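Local coordinates for GDSL-like protein (Roseburia intestinalis L1-82, PDB 6HFZ) that removes acetyl groups from acetylated beta-mannans, as a two-domain esterase of the SGNH (GDSL-like) hydrolase superfamily from a gut bacterium, at residues 83-88 against 332-337. Residues are numbered along the deposited sequence; the frame is centred on the assembly and turned at random.
Sequences TSQFGV and LDTILE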
loop_
_atom_site.group_PDB
_atom_site.type_symbol
_atom_site.label_atom_id
_atom_site.label_comp_id
_atom_site.label_asym_id
_atom_site.label_seq_id
_atom_site.Cartn_x
_atom_site.Cartn_y
_atom_site.Cartn_z
ATOM N N THR A 83 3.327 1.704 -1.769
ATOM C CA THR A 83 2.409 1.590 -2.920
ATOM C C THR A 83 1.693 0.253 -2.894
ATOM O O THR A 83 2.012 -0.626 -2.052
ATOM C CB THR A 83 3.215 1.705 -4.235
ATOM O OG1 THR A 83 4.060 0.561 -4.397
ATOM C CG2 THR A 83 4.056 2.960 -4.274
ATOM N N SER A 84 0.846 0.027 -3.910
ATOM C CA SER A 84 0.156 -1.231 -4.094
ATOM C C SER A 84 1.153 -2.336 -4.455
ATOM O O SER A 84 0.842 -3.510 -4.261
ATOM C CB SER A 84 -0.926 -1.125 -5.137
ATOM O OG SER A 84 -0.385 -0.860 -6.426
ATOM N N GLN A 85 2.339 -1.968 -4.971
ATOM C CA GLN A 85 3.393 -2.995 -5.265
ATOM C C GLN A 85 3.881 -3.617 -3.939
ATOM O O GLN A 85 4.005 -4.835 -3.842
ATOM C CB GLN A 85 4.506 -2.392 -6.124
ATOM C CG GLN A 85 5.564 -3.393 -6.572
ATOM C CD GLN A 85 6.481 -2.750 -7.582
ATOM O OE1 GLN A 85 6.389 -1.554 -7.858
ATOM N NE2 GLN A 85 7.409 -3.522 -8.140
ATOM N N PHE A 86 4.105 -2.801 -2.905
ATOM C CA PHE A 86 4.407 -3.391 -1.583
ATOM C C PHE A 86 3.154 -4.071 -1.015
ATOM O O PHE A 86 3.221 -5.166 -0.449
ATOM C CB PHE A 86 5.008 -2.347 -0.672
ATOM C CG PHE A 86 5.435 -2.841 0.693
ATOM C CD1 PHE A 86 5.894 -4.136 0.892
ATOM C CD2 PHE A 86 5.445 -1.977 1.767
ATOM C CE1 PHE A 86 6.310 -4.571 2.144
ATOM C CE2 PHE A 86 5.875 -2.411 3.016
ATOM C CZ PHE A 86 6.307 -3.707 3.197
ATOM N N GLY A 87 1.978 -3.444 -1.223
ATOM C CA GLY A 87 0.712 -4.011 -0.719
ATOM C C GLY A 87 0.460 -5.468 -1.105
ATOM O O GLY A 87 0.055 -6.289 -0.252
ATOM N N VAL A 88 0.634 -5.799 -2.370
ATOM C CA VAL A 88 0.375 -7.188 -2.821
ATOM C C VAL A 88 1.375 -8.165 -2.183
ATOM O O VAL A 88 0.974 -9.302 -1.828
ATOM C CB VAL A 88 0.294 -7.319 -4.365
ATOM C CG1 VAL A 88 1.618 -6.972 -4.989
ATOM C CG2 VAL A 88 -0.200 -8.692 -4.806
ATOM N N LEU A 332 11.102 1.218 -2.937
ATOM C CA LEU A 332 10.916 -0.034 -3.688
ATOM C C LEU A 332 11.190 0.261 -5.159
ATOM O O LEU A 332 10.425 1.022 -5.774
ATOM C CB LEU A 332 9.504 -0.563 -3.469
ATOM C CG LEU A 332 9.216 -1.991 -3.936
ATOM C CD1 LEU A 332 7.984 -2.544 -3.244
ATOM C CD2 LEU A 332 9.073 -2.091 -5.443
ATOM N N ASP A 333 12.245 -0.336 -5.701
ATOM C CA ASP A 333 12.652 -0.098 -7.079
ATOM C C ASP A 333 12.418 -1.362 -7.876
ATOM O O ASP A 333 12.851 -2.484 -7.466
ATOM C CB ASP A 333 14.113 0.329 -7.206
ATOM C CG ASP A 333 14.509 1.700 -6.696
ATOM O OD1 ASP A 333 13.653 2.602 -6.641
ATOM O OD2 ASP A 333 15.731 1.884 -6.440
ATOM N N THR A 334 11.777 -1.219 -9.041
ATOM C CA THR A 334 11.563 -2.385 -9.895
ATOM C C THR A 334 12.814 -2.576 -10.753
ATOM O O THR A 334 13.214 -1.618 -11.422
ATOM C CB THR A 334 10.304 -2.270 -10.772
ATOM O OG1 THR A 334 9.154 -2.115 -9.937
ATOM C CG2 THR A 334 10.106 -3.501 -11.637
ATOM N N ILE A 335 13.442 -3.756 -10.679
ATOM C CA ILE A 335 14.770 -3.997 -11.320
ATOM C C ILE A 335 14.601 -4.765 -12.631
ATOM O O ILE A 335 15.296 -4.449 -13.609
ATOM C CB ILE A 335 15.741 -4.712 -10.352
ATOM C CG1 ILE A 335 15.909 -3.960 -9.033
ATOM C CG2 ILE A 335 17.086 -4.936 -11.007
ATOM C CD1 ILE A 335 16.215 -2.503 -9.196
ATOM N N LEU A 336 13.766 -5.808 -12.610
ATOM C CA LEU A 336 13.413 -6.646 -13.750
ATOM C C LEU A 336 11.890 -6.658 -13.843
ATOM O O LEU A 336 11.241 -6.952 -12.839
ATOM C CB LEU A 336 13.892 -8.087 -13.542
ATOM C CG LEU A 336 13.610 -9.046 -14.705
ATOM C CD1 LEU A 336 14.365 -8.594 -15.963
ATOM C CD2 LEU A 336 13.957 -10.477 -14.352
ATOM N N GLU A 337 11.350 -6.410 -15.041
ATOM C CA GLU A 337 9.918 -6.538 -15.249
ATOM C C GLU A 337 9.626 -7.305 -16.556
ATOM O O GLU A 337 10.197 -7.006 -17.611
ATOM C CB GLU A 337 9.261 -5.161 -15.273
ATOM C CG GLU A 337 7.746 -5.252 -15.335
ATOM C CD GLU A 337 7.005 -3.945 -15.110
ATOM O OE1 GLU A 337 7.196 -3.002 -15.904
ATOM O OE2 GLU A 337 6.208 -3.896 -14.155
#
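Gln85 reaches from the first turn of helix 84-96 to strand 329-336 and meets two of its side chains at once, one by its polar end and one by the face of its amide. CG lies anti to the backbone N (chi1 -175°) and the chain stays extended beyond it, which carries the amide out to Thr334. There Gln85 NE2 donates to Thr334 OG1 over 2.9 Å, nearly straight at 170° and with the hydroxyl oxygen almost exactly in the amide plane. Leu332 sits over the same amide: its CD2 methyl rests 3.4 Å from Gln85 CD, while its other methyl, CD1, turns to the helix backbone and touches Phe86 CB at 3.9 Å. The amide's other end is engaged too, since Gln85 OE1 is hydrogen-bonded to His116 of helix 115-129, so that both polar atoms are held and the flat group is unlikely to flip. Were Gln85 an alanine, Thr334 OG1 and His116 would probably both lose this shared partner, and a gap would open beneath the Leu332 methyl. At the start of the helix, Thr83 takes the N-cap position, its OG1 accepting a weak bond from Gln85 N. Helix segment 84-88 and strand segment 332-336 run nearly at right angles (85°), and the contact exemplifies an interdomain interface, where a helix flanking the alpha/beta sheet of the SGNH hydrolase domain meets the C-terminal beta-sandwich.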